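PDB 1RYB: chloroplastic group IIB intron splicing facilitator CRS2, chloroplastic from Zea mays, which is required for the splicing of group IIB introns in chloroplasts, acting in complexes with CAF1 or CAF2, and has no peptidyl-tRNA hydrolase activity. Local coordinates for residues G65-L73 against A185-G193; M81-G89 against H127-L137. All blocks are in the same frame, centred on the assembly; numbering follows the deposited sequence.

Contact 1: residues G65-L73 against A185-G193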
ATOM      1  N   GLY A  65       7.369   0.225  14.657  1.00 11.97           N
ATOM      2  CA  GLY A  65       7.973   1.453  15.065  1.00 10.83           C
ATOM      3  C   GLY A  65       6.877   2.481  15.386  1.00 14.26           C
ATOM      4  O   GLY A  65       5.825   2.168  15.895  1.00 15.38           O
ATOM      5  N   SER A  66       7.172   3.692  15.162  1.00 13.59           N
ATOM      6  CA  SER A  66       6.177   4.747  15.366  1.00 22.91           C
ATOM      7  C   SER A  66       6.353   5.905  14.381  1.00 20.18           C
ATOM      8  O   SER A  66       7.406   6.085  13.733  1.00 15.45           O
ATOM      9  CB  SER A  66       6.149   5.248  16.790  1.00 21.35           C
ATOM     10  OG  SER A  66       7.445   5.616  17.100  1.00 23.14           O
ATOM     11  N   ILE A  67       5.255   6.639  14.257  1.00 13.81           N
ATOM     12  CA  ILE A  67       5.184   7.892  13.475  1.00 18.12           C
ATOM     13  C   ILE A  67       4.799   8.931  14.529  1.00 19.36           C
ATOM     14  O   ILE A  67       3.702   8.790  15.171  1.00 18.75           O
ATOM     15  CB  ILE A  67       4.147   7.859  12.330  1.00 19.71           C
ATOM     16  CG1 ILE A  67       4.597   6.848  11.253  1.00 20.60           C
ATOM     17  CG2 ILE A  67       3.944   9.282  11.716  1.00 22.40           C
ATOM     18  CD1 ILE A  67       3.754   6.963   9.981  1.00 15.73           C
ATOM     19  N   GLY A  68       5.731   9.864  14.884  1.00 16.78           N
ATOM     20  CA  GLY A  68       5.365  10.713  15.977  1.00 15.69           C
ATOM     21  C   GLY A  68       5.202   9.791  17.191  1.00 19.05           C
ATOM     22  O   GLY A  68       6.034   8.893  17.399  1.00 23.04           O
ATOM     23  N   GLU A  69       4.158   9.992  17.987  1.00 21.38           N
ATOM     24  CA  GLU A  69       3.846   9.198  19.171  1.00 21.81           C
ATOM     25  C   GLU A  69       2.949   8.032  18.851  1.00 16.95           C
ATOM     26  O   GLU A  69       2.521   7.318  19.740  1.00 24.22           O
ATOM     27  CB  GLU A  69       3.173  10.063  20.292  1.00 30.01           C
ATOM     28  CG  GLU A  69       4.082  11.261  20.716  1.00 71.52           C
ATOM     29  CD  GLU A  69       3.369  12.406  21.440  1.00100.00           C
ATOM     30  OE1 GLU A  69       2.242  12.315  21.932  1.00 56.47           O
ATOM     31  OE2 GLU A  69       4.130  13.495  21.562  1.00100.00           O
ATOM     32  N   VAL A  70       2.642   7.850  17.560  1.00 13.91           N
ATOM     33  CA  VAL A  70       1.721   6.770  17.211  1.00 16.51           C
ATOM     34  C   VAL A  70       2.500   5.510  16.841  1.00 11.28           C
ATOM     35  O   VAL A  70       3.320   5.512  15.945  1.00 14.44           O
ATOM     36  CB  VAL A  70       0.812   7.171  15.965  1.00 10.79           C
ATOM     37  CG1 VAL A  70      -0.309   6.148  15.697  1.00 11.80           C
ATOM     38  CG2 VAL A  70       0.222   8.561  16.199  1.00 15.59           C
ATOM     39  N   PRO A  71       2.187   4.465  17.489  1.00 14.63           N
ATOM     40  CA  PRO A  71       2.814   3.153  17.165  1.00 14.06           C
ATOM     41  C   PRO A  71       2.236   2.663  15.825  1.00 14.39           C
ATOM     42  O   PRO A  71       1.015   2.725  15.571  1.00 14.62           O
ATOM     43  CB  PRO A  71       2.350   2.218  18.272  1.00 15.98           C
ATOM     44  CG  PRO A  71       1.601   3.065  19.290  1.00 23.50           C
ATOM     45  CD  PRO A  71       1.305   4.434  18.696  1.00 16.99           C
ATOM     46  N   VAL A  72       3.089   2.120  14.989  1.00 14.10           N
ATOM     47  CA  VAL A  72       2.582   1.586  13.738  1.00 11.48           C
ATOM     48  C   VAL A  72       3.319   0.293  13.421  1.00 15.36           C
ATOM     49  O   VAL A  72       4.467   0.038  13.885  1.00 12.98           O
ATOM     50  CB  VAL A  72       2.893   2.586  12.568  1.00 12.91           C
ATOM     51  CG1 VAL A  72       2.369   3.998  12.825  1.00 11.07           C
ATOM     52  CG2 VAL A  72       4.400   2.694  12.218  1.00 10.62           C
ATOM     53  N   LEU A  73       2.705  -0.483  12.552  1.00 12.15           N
ATOM     54  CA  LEU A  73       3.458  -1.571  11.943  1.00 12.10           C
ATOM     55  C   LEU A  73       3.462  -1.342  10.451  1.00 11.73           C
ATOM     56  O   LEU A  73       2.512  -0.795   9.937  1.00 17.04           O
ATOM     57  CB  LEU A  73       3.063  -2.968  12.368  1.00 18.72           C
ATOM     58  CG  LEU A  73       1.639  -3.364  12.201  1.00 27.24           C
ATOM     59  CD1 LEU A  73       1.634  -4.870  11.976  1.00 41.28           C
ATOM     60  CD2 LEU A  73       0.855  -3.121  13.485  1.00 26.04           C
ATOM     61  N   ALA A 185       2.040  12.531   3.136  1.00  9.00           N
ATOM     62  CA  ALA A 185       0.588  12.363   3.257  1.00 11.41           C
ATOM     63  C   ALA A 185       0.282  11.332   4.305  1.00 11.42           C
ATOM     64  O   ALA A 185      -0.695  11.409   5.031  1.00 11.48           O
ATOM     65  CB  ALA A 185      -0.014  11.830   1.946  1.00 10.08           C
ATOM     66  N   VAL A 186       1.082  10.227   4.294  1.00 11.07           N
ATOM     67  CA  VAL A 186       0.800   9.143   5.262  1.00 12.39           C
ATOM     68  C   VAL A 186       1.078   9.599   6.695  1.00 12.32           C
ATOM     69  O   VAL A 186       0.281   9.387   7.583  1.00 11.38           O
ATOM     70  CB  VAL A 186       1.563   7.830   4.895  1.00 10.71           C
ATOM     71  CG1 VAL A 186       1.458   6.824   6.073  1.00  9.54           C
ATOM     72  CG2 VAL A 186       0.925   7.285   3.626  1.00  9.59           C
ATOM     73  N   ARG A 187       2.196  10.269   6.900  1.00 10.40           N
ATOM     74  CA  ARG A 187       2.456  10.804   8.232  1.00 11.74           C
ATOM     75  C   ARG A 187       1.360  11.655   8.714  1.00  6.91           C
ATOM     76  O   ARG A 187       0.956  11.645   9.855  1.00 12.44           O
ATOM     77  CB  ARG A 187       3.651  11.679   8.200  1.00 19.47           C
ATOM     78  CG  ARG A 187       4.914  10.919   8.205  1.00 35.11           C
ATOM     79  CD  ARG A 187       6.097  11.823   8.539  1.00 28.27           C
ATOM     80  NE  ARG A 187       5.858  12.706   9.679  1.00 30.13           N
ATOM     81  CZ  ARG A 187       6.384  12.476  10.899  1.00 63.00           C
ATOM     82  NH1 ARG A 187       6.185  13.282  11.962  1.00 68.36           N
ATOM     83  NH2 ARG A 187       7.102  11.383  11.062  1.00 39.51           N
ATOM     84  N   THR A 188       0.905  12.544   7.841  1.00 10.75           N
ATOM     85  CA  THR A 188      -0.206  13.455   8.220  1.00 12.94           C
ATOM     86  C   THR A 188      -1.482  12.707   8.503  1.00 23.57           C
ATOM     87  O   THR A 188      -2.147  12.947   9.511  1.00 17.67           O
ATOM     88  CB  THR A 188      -0.477  14.515   7.125  1.00 10.62           C
ATOM     89  OG1 THR A 188       0.713  15.290   6.996  1.00 14.93           O
ATOM     90  CG2 THR A 188      -1.678  15.421   7.566  1.00 12.53           C
ATOM     91  N   LEU A 189      -1.849  11.778   7.636  1.00 10.90           N
ATOM     92  CA  LEU A 189      -3.024  10.993   7.949  1.00  8.29           C
ATOM     93  C   LEU A 189      -2.926  10.329   9.290  1.00 13.02           C
ATOM     94  O   LEU A 189      -3.876  10.300  10.046  1.00 16.00           O
ATOM     95  CB  LEU A 189      -3.256   9.919   6.834  1.00 12.72           C
ATOM     96  CG  LEU A 189      -4.298   8.854   7.162  1.00 16.87           C
ATOM     97  CD1 LEU A 189      -5.688   9.455   7.065  1.00 26.14           C
ATOM     98  CD2 LEU A 189      -4.158   7.713   6.184  1.00 14.61           C
ATOM     99  N   VAL A 190      -1.820   9.661   9.546  1.00 10.25           N
ATOM    100  CA  VAL A 190      -1.620   8.934  10.809  1.00 10.52           C
ATOM    101  C   VAL A 190      -1.621   9.851  12.023  1.00 19.66           C
ATOM    102  O   VAL A 190      -2.286   9.559  12.994  1.00 18.00           O
ATOM    103  CB  VAL A 190      -0.327   8.184  10.731  1.00 12.62           C
ATOM    104  CG1 VAL A 190       0.028   7.591  12.111  1.00 10.61           C
ATOM    105  CG2 VAL A 190      -0.495   7.104   9.637  1.00 11.14           C
ATOM    106  N   LEU A 191      -0.924  11.006  11.960  1.00 12.49           N
ATOM    107  CA  LEU A 191      -0.932  11.961  13.095  1.00 10.48           C
ATOM    108  C   LEU A 191      -2.240  12.746  13.385  1.00 17.36           C
ATOM    109  O   LEU A 191      -2.589  13.063  14.541  1.00 15.74           O
ATOM    110  CB  LEU A 191       0.258  12.920  12.980  1.00 14.99           C
ATOM    111  CG  LEU A 191       1.573  12.186  12.916  1.00  9.71           C
ATOM    112  CD1 LEU A 191       2.745  13.132  12.665  1.00 13.24           C
ATOM    113  CD2 LEU A 191       1.767  11.445  14.235  1.00 13.85           C
ATOM    114  N   LYS A 192      -2.962  13.128  12.345  1.00 13.62           N
ATOM    115  CA  LYS A 192      -4.135  13.960  12.499  1.00 12.33           C
ATOM    116  C   LYS A 192      -5.236  13.413  13.350  1.00 19.44           C
ATOM    117  O   LYS A 192      -6.045  14.195  13.884  1.00 23.28           O
ATOM    118  CB  LYS A 192      -4.672  14.598  11.206  1.00 21.91           C
ATOM    119  CG  LYS A 192      -5.366  13.611  10.272  1.00 25.44           C
ATOM    120  CD  LYS A 192      -6.072  14.250   9.043  1.00 31.09           C
ATOM    121  CE  LYS A 192      -6.835  13.203   8.220  1.00 35.30           C
ATOM    122  NZ  LYS A 192      -7.992  12.631   8.956  1.00 39.91           N
ATOM    123  N   GLY A 193      -5.270  12.101  13.452  1.00 25.38           N
ATOM    124  CA  GLY A 193      -6.247  11.415  14.289  1.00 53.81           C
ATOM    125  C   GLY A 193      -7.629  11.685  13.753  1.00 44.20           C
ATOM    126  O   GLY A 193      -7.753  11.698  12.539  1.00 32.24           O
TER
HETATM  127  O   HOH W   1       8.032  10.395  13.709  1.00 39.93           O
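I67 and V70, on the side of the 65-73 hairpin that faces helix 185-192, meet V190 and L191 in an apolar patch, with V72 at its fringe against V190. One branch of V190, CG1, serves all three: it lies 3.9 Å from V70 CG1, 4.1 Å from I67 CB and, more loosely, near V72 CG1. L191 reaches over from the flank of the helix; with its CG anti to the carbonyl carbon (chi1 -57°), its CD2 comes 3.8 Å from V70 CG2 and 3.4 Å from I67 O, while I67 CG2 packs on L191 CG. The type II' turn from I67 to V70 closes the hairpin beside this leucine, G68 CA lying 4.1 Å from L191 CD2.

Polar contact is indirect. The R187 chain bends at chi3 (46°), and I67 CG2 sits over one face of its guanidinium, 3.8 Å from R187 NH2. In the guanidinium plane, a water accepts from both R187 NH2 (3.0 Å) and G68 N, and the same NH2 forms a salt bridge with E49. W18 of the neighbouring sheet strand 18-22 touches V70 and V190 alike, extending the apolar patch. No direct hydrogen bond joins hairpin and helix; their pairing therefore probably rests mainly on apolar packing, with a water bridging R187 and G68 at its edge.

Contact 2: residues M81-G89 against H127-L137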
ATOM      1  N   MET A  81       0.060 -11.340  -4.433  1.00 11.41           N
ATOM      2  CA  MET A  81      -0.991 -10.284  -4.437  1.00 16.83           C
ATOM      3  C   MET A  81      -2.428 -10.769  -4.102  1.00 13.16           C
ATOM      4  O   MET A  81      -3.135 -10.202  -3.303  1.00 12.45           O
ATOM      5  CB  MET A  81      -0.987  -9.607  -5.812  1.00 12.87           C
ATOM      6  CG  MET A  81      -1.919  -8.426  -5.890  1.00 12.20           C
ATOM      7  SD  MET A  81      -1.481  -7.138  -4.717  1.00 12.80           S
ATOM      8  CE  MET A  81      -0.261  -6.224  -5.712  1.00 14.81           C
ATOM      9  N   ASN A  82      -2.778 -11.923  -4.655  1.00 19.20           N
ATOM     10  CA  ASN A  82      -4.091 -12.462  -4.545  1.00 14.44           C
ATOM     11  C   ASN A  82      -4.387 -12.918  -3.172  1.00 20.42           C
ATOM     12  O   ASN A  82      -5.562 -13.188  -2.866  1.00 21.19           O
ATOM     13  CB  ASN A  82      -4.251 -13.714  -5.477  1.00 13.57           C
ATOM     14  CG  ASN A  82      -4.455 -13.319  -6.920  1.00 26.33           C
ATOM     15  OD1 ASN A  82      -4.628 -12.148  -7.220  1.00 21.42           O
ATOM     16  ND2 ASN A  82      -4.486 -14.331  -7.817  1.00 28.96           N
ATOM     17  N   TYR A  83      -3.343 -13.134  -2.346  1.00 13.68           N
ATOM     18  CA  TYR A  83      -3.620 -13.618  -0.977  1.00  9.34           C
ATOM     19  C   TYR A  83      -3.221 -12.607   0.118  1.00 14.68           C
ATOM     20  O   TYR A  83      -3.015 -12.978   1.299  1.00 13.53           O
ATOM     21  CB  TYR A  83      -2.915 -14.965  -0.748  1.00 12.17           C
ATOM     22  CG  TYR A  83      -3.300 -15.906  -1.819  1.00 13.83           C
ATOM     23  CD1 TYR A  83      -4.533 -16.562  -1.793  1.00 17.62           C
ATOM     24  CD2 TYR A  83      -2.437 -16.177  -2.875  1.00 20.09           C
ATOM     25  CE1 TYR A  83      -4.908 -17.399  -2.856  1.00 36.83           C
ATOM     26  CE2 TYR A  83      -2.786 -17.029  -3.927  1.00 22.94           C
ATOM     27  CZ  TYR A  83      -4.027 -17.662  -3.911  1.00 44.59           C
ATOM     28  OH  TYR A  83      -4.347 -18.576  -4.914  1.00 23.87           O
ATOM     29  N   SER A  84      -3.184 -11.312  -0.259  1.00 12.54           N
ATOM     30  CA  SER A  84      -2.794 -10.276   0.633  1.00 11.52           C
ATOM     31  C   SER A  84      -3.624 -10.283   1.932  1.00 12.35           C
ATOM     32  O   SER A  84      -3.124  -9.949   3.011  1.00 12.62           O
ATOM     33  CB  SER A  84      -2.892  -8.918  -0.067  1.00  9.29           C
ATOM     34  OG  SER A  84      -2.002  -8.868  -1.193  1.00 11.42           O
ATOM     35  N   GLY A  85      -4.912 -10.579   1.841  1.00 14.16           N
ATOM     36  CA  GLY A  85      -5.765 -10.515   3.009  1.00 12.04           C
ATOM     37  C   GLY A  85      -5.413 -11.586   4.014  1.00 13.98           C
ATOM     38  O   GLY A  85      -5.573 -11.402   5.270  1.00 13.52           O
ATOM     39  N   GLU A  86      -4.949 -12.690   3.479  1.00 12.01           N
ATOM     40  CA  GLU A  86      -4.521 -13.786   4.317  1.00 13.28           C
ATOM     41  C   GLU A  86      -3.434 -13.372   5.246  1.00 16.71           C
ATOM     42  O   GLU A  86      -3.303 -13.954   6.301  1.00 14.56           O
ATOM     43  CB  GLU A  86      -4.053 -15.033   3.491  1.00 19.48           C
ATOM     44  CG  GLU A  86      -5.285 -15.625   2.777  1.00 15.76           C
ATOM     45  CD  GLU A  86      -5.026 -16.898   2.035  1.00 23.01           C
ATOM     46  OE1 GLU A  86      -5.796 -17.304   1.228  1.00 24.70           O
ATOM     47  OE2 GLU A  86      -3.839 -17.412   2.193  1.00 19.76           O
ATOM     48  N   ALA A  87      -2.575 -12.419   4.799  1.00 13.96           N
ATOM     49  CA  ALA A  87      -1.503 -11.906   5.633  1.00 17.46           C
ATOM     50  C   ALA A  87      -2.013 -10.770   6.568  1.00 19.64           C
ATOM     51  O   ALA A  87      -1.728 -10.735   7.776  1.00 17.72           O
ATOM     52  CB  ALA A  87      -0.413 -11.312   4.743  1.00 15.33           C
ATOM     53  N   ILE A  88      -2.776  -9.785   5.994  1.00 12.00           N
ATOM     54  CA  ILE A  88      -3.175  -8.621   6.731  1.00  9.27           C
ATOM     55  C   ILE A  88      -4.224  -8.860   7.809  1.00 16.71           C
ATOM     56  O   ILE A  88      -4.157  -8.278   8.898  1.00 16.54           O
ATOM     57  CB  ILE A  88      -3.548  -7.517   5.764  1.00 14.81           C
ATOM     58  CG1 ILE A  88      -2.275  -7.047   5.028  1.00 13.00           C
ATOM     59  CG2 ILE A  88      -4.222  -6.360   6.510  1.00 13.91           C
ATOM     60  CD1 ILE A  88      -2.597  -6.470   3.640  1.00 16.69           C
ATOM     61  N   GLY A  89      -5.238  -9.684   7.523  1.00 13.97           N
ATOM     62  CA  GLY A  89      -6.269  -9.909   8.556  1.00 10.11           C
ATOM     63  C   GLY A  89      -5.689 -10.358   9.865  1.00 10.82           C
ATOM     64  O   GLY A  89      -5.989  -9.806  10.899  1.00 15.37           O
ATOM     65  N   HIS A 127      -9.004  -4.603  -8.118  1.00 15.79           N
ATOM     66  CA  HIS A 127      -7.625  -4.865  -7.772  1.00 15.12           C
ATOM     67  C   HIS A 127      -7.648  -6.156  -6.931  1.00 16.73           C
ATOM     68  O   HIS A 127      -8.310  -6.216  -5.907  1.00 13.30           O
ATOM     69  CB  HIS A 127      -7.040  -3.650  -6.969  1.00 14.45           C
ATOM     70  CG  HIS A 127      -5.550  -3.814  -6.692  1.00 13.62           C
ATOM     71  ND1 HIS A 127      -5.032  -4.755  -5.766  1.00 16.37           N
ATOM     72  CD2 HIS A 127      -4.498  -3.144  -7.229  1.00 12.27           C
ATOM     73  CE1 HIS A 127      -3.701  -4.599  -5.756  1.00  9.58           C
ATOM     74  NE2 HIS A 127      -3.349  -3.651  -6.640  1.00  9.49           N
ATOM     75  N   ASN A 128      -6.991  -7.201  -7.413  1.00 18.12           N
ATOM     76  CA  ASN A 128      -7.052  -8.496  -6.760  1.00 12.05           C
ATOM     77  C   ASN A 128      -6.597  -8.486  -5.317  1.00 17.11           C
ATOM     78  O   ASN A 128      -7.147  -9.231  -4.469  1.00 15.88           O
ATOM     79  CB  ASN A 128      -6.192  -9.504  -7.544  1.00 15.04           C
ATOM     80  CG  ASN A 128      -6.917  -9.940  -8.787  1.00 37.16           C
ATOM     81  OD1 ASN A 128      -7.993  -9.413  -9.107  1.00 23.63           O
ATOM     82  ND2 ASN A 128      -6.337 -10.913  -9.494  1.00 30.46           N
ATOM     83  N   GLY A 129      -5.550  -7.684  -5.047  1.00 15.19           N
ATOM     84  CA  GLY A 129      -5.023  -7.639  -3.729  1.00 10.91           C
ATOM     85  C   GLY A 129      -6.000  -6.942  -2.814  1.00 13.13           C
ATOM     86  O   GLY A 129      -6.238  -7.343  -1.678  1.00 15.58           O
ATOM     87  N   LEU A 130      -6.486  -5.829  -3.231  1.00  9.59           N
ATOM     88  CA  LEU A 130      -7.458  -5.100  -2.393  1.00 14.33           C
ATOM     89  C   LEU A 130      -8.726  -5.938  -2.194  1.00 17.24           C
ATOM     90  O   LEU A 130      -9.279  -6.006  -1.115  1.00 14.99           O
ATOM     91  CB  LEU A 130      -7.791  -3.754  -3.055  1.00 13.27           C
ATOM     92  CG  LEU A 130      -8.359  -2.694  -2.184  1.00 17.79           C
ATOM     93  CD1 LEU A 130      -7.560  -2.575  -0.872  1.00 29.11           C
ATOM     94  CD2 LEU A 130      -8.128  -1.425  -3.056  1.00 15.75           C
ATOM     95  N   GLN A 131      -9.110  -6.634  -3.237  1.00 15.04           N
ATOM     96  CA  GLN A 131     -10.262  -7.457  -3.102  1.00 17.38           C
ATOM     97  C   GLN A 131     -10.052  -8.513  -2.024  1.00 20.84           C
ATOM     98  O   GLN A 131     -10.910  -8.751  -1.203  1.00 14.13           O
ATOM     99  CB  GLN A 131     -10.570  -8.111  -4.453  1.00 17.36           C
ATOM    100  CG  GLN A 131     -11.777  -9.055  -4.293  1.00 20.85           C
ATOM    101  CD  GLN A 131     -12.068  -9.824  -5.561  1.00 39.40           C
ATOM    102  OE1 GLN A 131     -11.249  -9.836  -6.520  1.00 36.94           O
ATOM    103  NE2 GLN A 131     -13.218 -10.497  -5.574  1.00100.00           N
ATOM    104  N   ASN A 132      -8.922  -9.212  -2.045  1.00 17.66           N
ATOM    105  CA  ASN A 132      -8.662 -10.201  -1.022  1.00 12.14           C
ATOM    106  C   ASN A 132      -8.567  -9.601   0.381  1.00 13.88           C
ATOM    107  O   ASN A 132      -8.944 -10.251   1.358  1.00 18.34           O
ATOM    108  CB  ASN A 132      -7.356 -10.987  -1.330  1.00 12.95           C
ATOM    109  CG  ASN A 132      -7.190 -12.214  -0.471  1.00 14.63           C
ATOM    110  OD1 ASN A 132      -6.322 -12.272   0.412  1.00 15.62           O
ATOM    111  ND2 ASN A 132      -8.090 -13.197  -0.656  1.00 17.08           N
ATOM    112  N   VAL A 133      -8.047  -8.349   0.514  1.00 11.54           N
ATOM    113  CA  VAL A 133      -7.977  -7.722   1.873  1.00  8.94           C
ATOM    114  C   VAL A 133      -9.367  -7.506   2.406  1.00 13.04           C
ATOM    115  O   VAL A 133      -9.662  -7.767   3.526  1.00 16.47           O
ATOM    116  CB  VAL A 133      -7.210  -6.384   1.873  1.00 12.57           C
ATOM    117  CG1 VAL A 133      -7.336  -5.655   3.214  1.00 17.62           C
ATOM    118  CG2 VAL A 133      -5.727  -6.587   1.454  1.00 12.69           C
ATOM    119  N   ILE A 134     -10.224  -6.985   1.579  1.00 14.02           N
ATOM    120  CA  ILE A 134     -11.582  -6.710   2.016  1.00 19.27           C
ATOM    121  C   ILE A 134     -12.278  -8.001   2.505  1.00 16.41           C
ATOM    122  O   ILE A 134     -12.988  -8.070   3.529  1.00 19.77           O
ATOM    123  CB  ILE A 134     -12.421  -5.948   0.911  1.00 19.44           C
ATOM    124  CG1 ILE A 134     -11.970  -4.481   0.738  1.00 13.77           C
ATOM    125  CG2 ILE A 134     -13.945  -6.037   1.243  1.00 16.90           C
ATOM    126  CD1 ILE A 134     -12.294  -3.856  -0.657  1.00 18.06           C
ATOM    127  N   GLU A 135     -12.152  -9.017   1.710  1.00 13.21           N
ATOM    128  CA  GLU A 135     -12.736 -10.226   2.097  1.00 16.16           C
ATOM    129  C   GLU A 135     -12.191 -10.687   3.483  1.00 26.46           C
ATOM    130  O   GLU A 135     -12.947 -11.102   4.328  1.00 23.69           O
ATOM    131  CB  GLU A 135     -12.487 -11.272   0.978  1.00 32.24           C
ATOM    132  CG  GLU A 135     -12.365 -12.715   1.491  1.00 78.50           C
ATOM    133  CD  GLU A 135     -12.222 -13.711   0.389  1.00 73.46           C
ATOM    134  OE1 GLU A 135     -12.101 -14.910   0.619  1.00 74.07           O
ATOM    135  OE2 GLU A 135     -12.288 -13.149  -0.830  1.00 43.59           O
ATOM    136  N   HIS A 136     -10.861 -10.642   3.725  1.00 16.21           N
ATOM    137  CA  HIS A 136     -10.294 -11.037   4.999  1.00 14.75           C
ATOM    138  C   HIS A 136     -10.539 -10.085   6.133  1.00 19.88           C
ATOM    139  O   HIS A 136     -10.132 -10.343   7.276  1.00 20.54           O
ATOM    140  CB  HIS A 136      -8.823 -11.456   4.932  1.00 12.58           C
ATOM    141  CG  HIS A 136      -8.679 -12.756   4.256  1.00 16.36           C
ATOM    142  ND1 HIS A 136      -8.415 -13.913   4.963  1.00 25.73           N
ATOM    143  CD2 HIS A 136      -8.740 -13.079   2.911  1.00 20.11           C
ATOM    144  CE1 HIS A 136      -8.317 -14.900   4.059  1.00 20.12           C
ATOM    145  NE2 HIS A 136      -8.540 -14.447   2.825  1.00 23.01           N
ATOM    146  N   LEU A 137     -11.188  -8.961   5.800  1.00 17.39           N
ATOM    147  CA  LEU A 137     -11.583  -8.006   6.810  1.00 21.05           C
ATOM    148  C   LEU A 137     -13.109  -8.091   7.032  1.00 29.03           C
ATOM    149  O   LEU A 137     -13.832  -7.093   7.218  1.00 24.16           O
ATOM    150  CB  LEU A 137     -11.144  -6.550   6.512  1.00 20.64           C
ATOM    151  CG  LEU A 137      -9.601  -6.360   6.502  1.00 17.95           C
ATOM    152  CD1 LEU A 137      -9.256  -4.910   6.109  1.00 18.56           C
ATOM    153  CD2 LEU A 137      -8.991  -6.715   7.818  1.00 18.82           C
TER
HETATM  154  O   HOH W   2      -7.882 -15.988   0.588  1.00 24.04           O
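N132 swings its CG anti to the backbone N (chi1 -168°), which carries OD1 to the start of helix 84-89. There N132 OD1 accepts from G85 N at 2.6 Å, in the carbonyl plane on a lone pair though the short bond is bent at the hydrogen, and weakly from E86 N. H136 takes a different first torsion, its CG anti to the carbonyl carbon, and lays its ring against the G85-E86 peptide: one face carries G85 C near the rim and E86 N over the centre, while E86 CG lies 3.4 Å from H136 CE1. A water at the ring's edge bonds H136 NE2, E86 OE1 and N132 ND2. The two helices, on one side of the mixed sheet of this peptidyl-tRNA hydrolase fold, cross at -44° and come close through glycine, G85 CA lying 3.7 Å from V133 CA. I88 CD1 meets V133 CG2 at 3.8 Å. At the other end, M81 SD approaches the H127 ring edge-on, 3.5 Å from H127 CE1. H127 caps its own helix, ND1 accepting from L130 N, and its NE2 is hydrogen-bonded to D107. N82 and N128, tRNA-binding positions by similarity, lie side by side with amide planes 51° apart; N128 ND2 donates to N82 OD1 (3.1 Å), tilted from the carbonyl plane.

In the fold
Contacts 1 and 2 are separate, their centres 23 Å apart and their nearest atoms about 7 Å apart, yet the chain connects them directly: strand 70-77, one arm of the hairpin in contact 1, is followed by helix 84-94 of contact 2. The contact 1 helix packs on the sheet through V186 and L189 against L103, the contact 2 helices through I88 and L130 against L104, consistent with opposite faces of strand 102-108. Only contact 2 borders the positions that correspond by similarity to the hydrolase active site: the M81 side chain is about 3 Å from that of H35, the proton acceptor, and that of H127 about 3 Å from that of D107, which would keep this acceptor histidine basic.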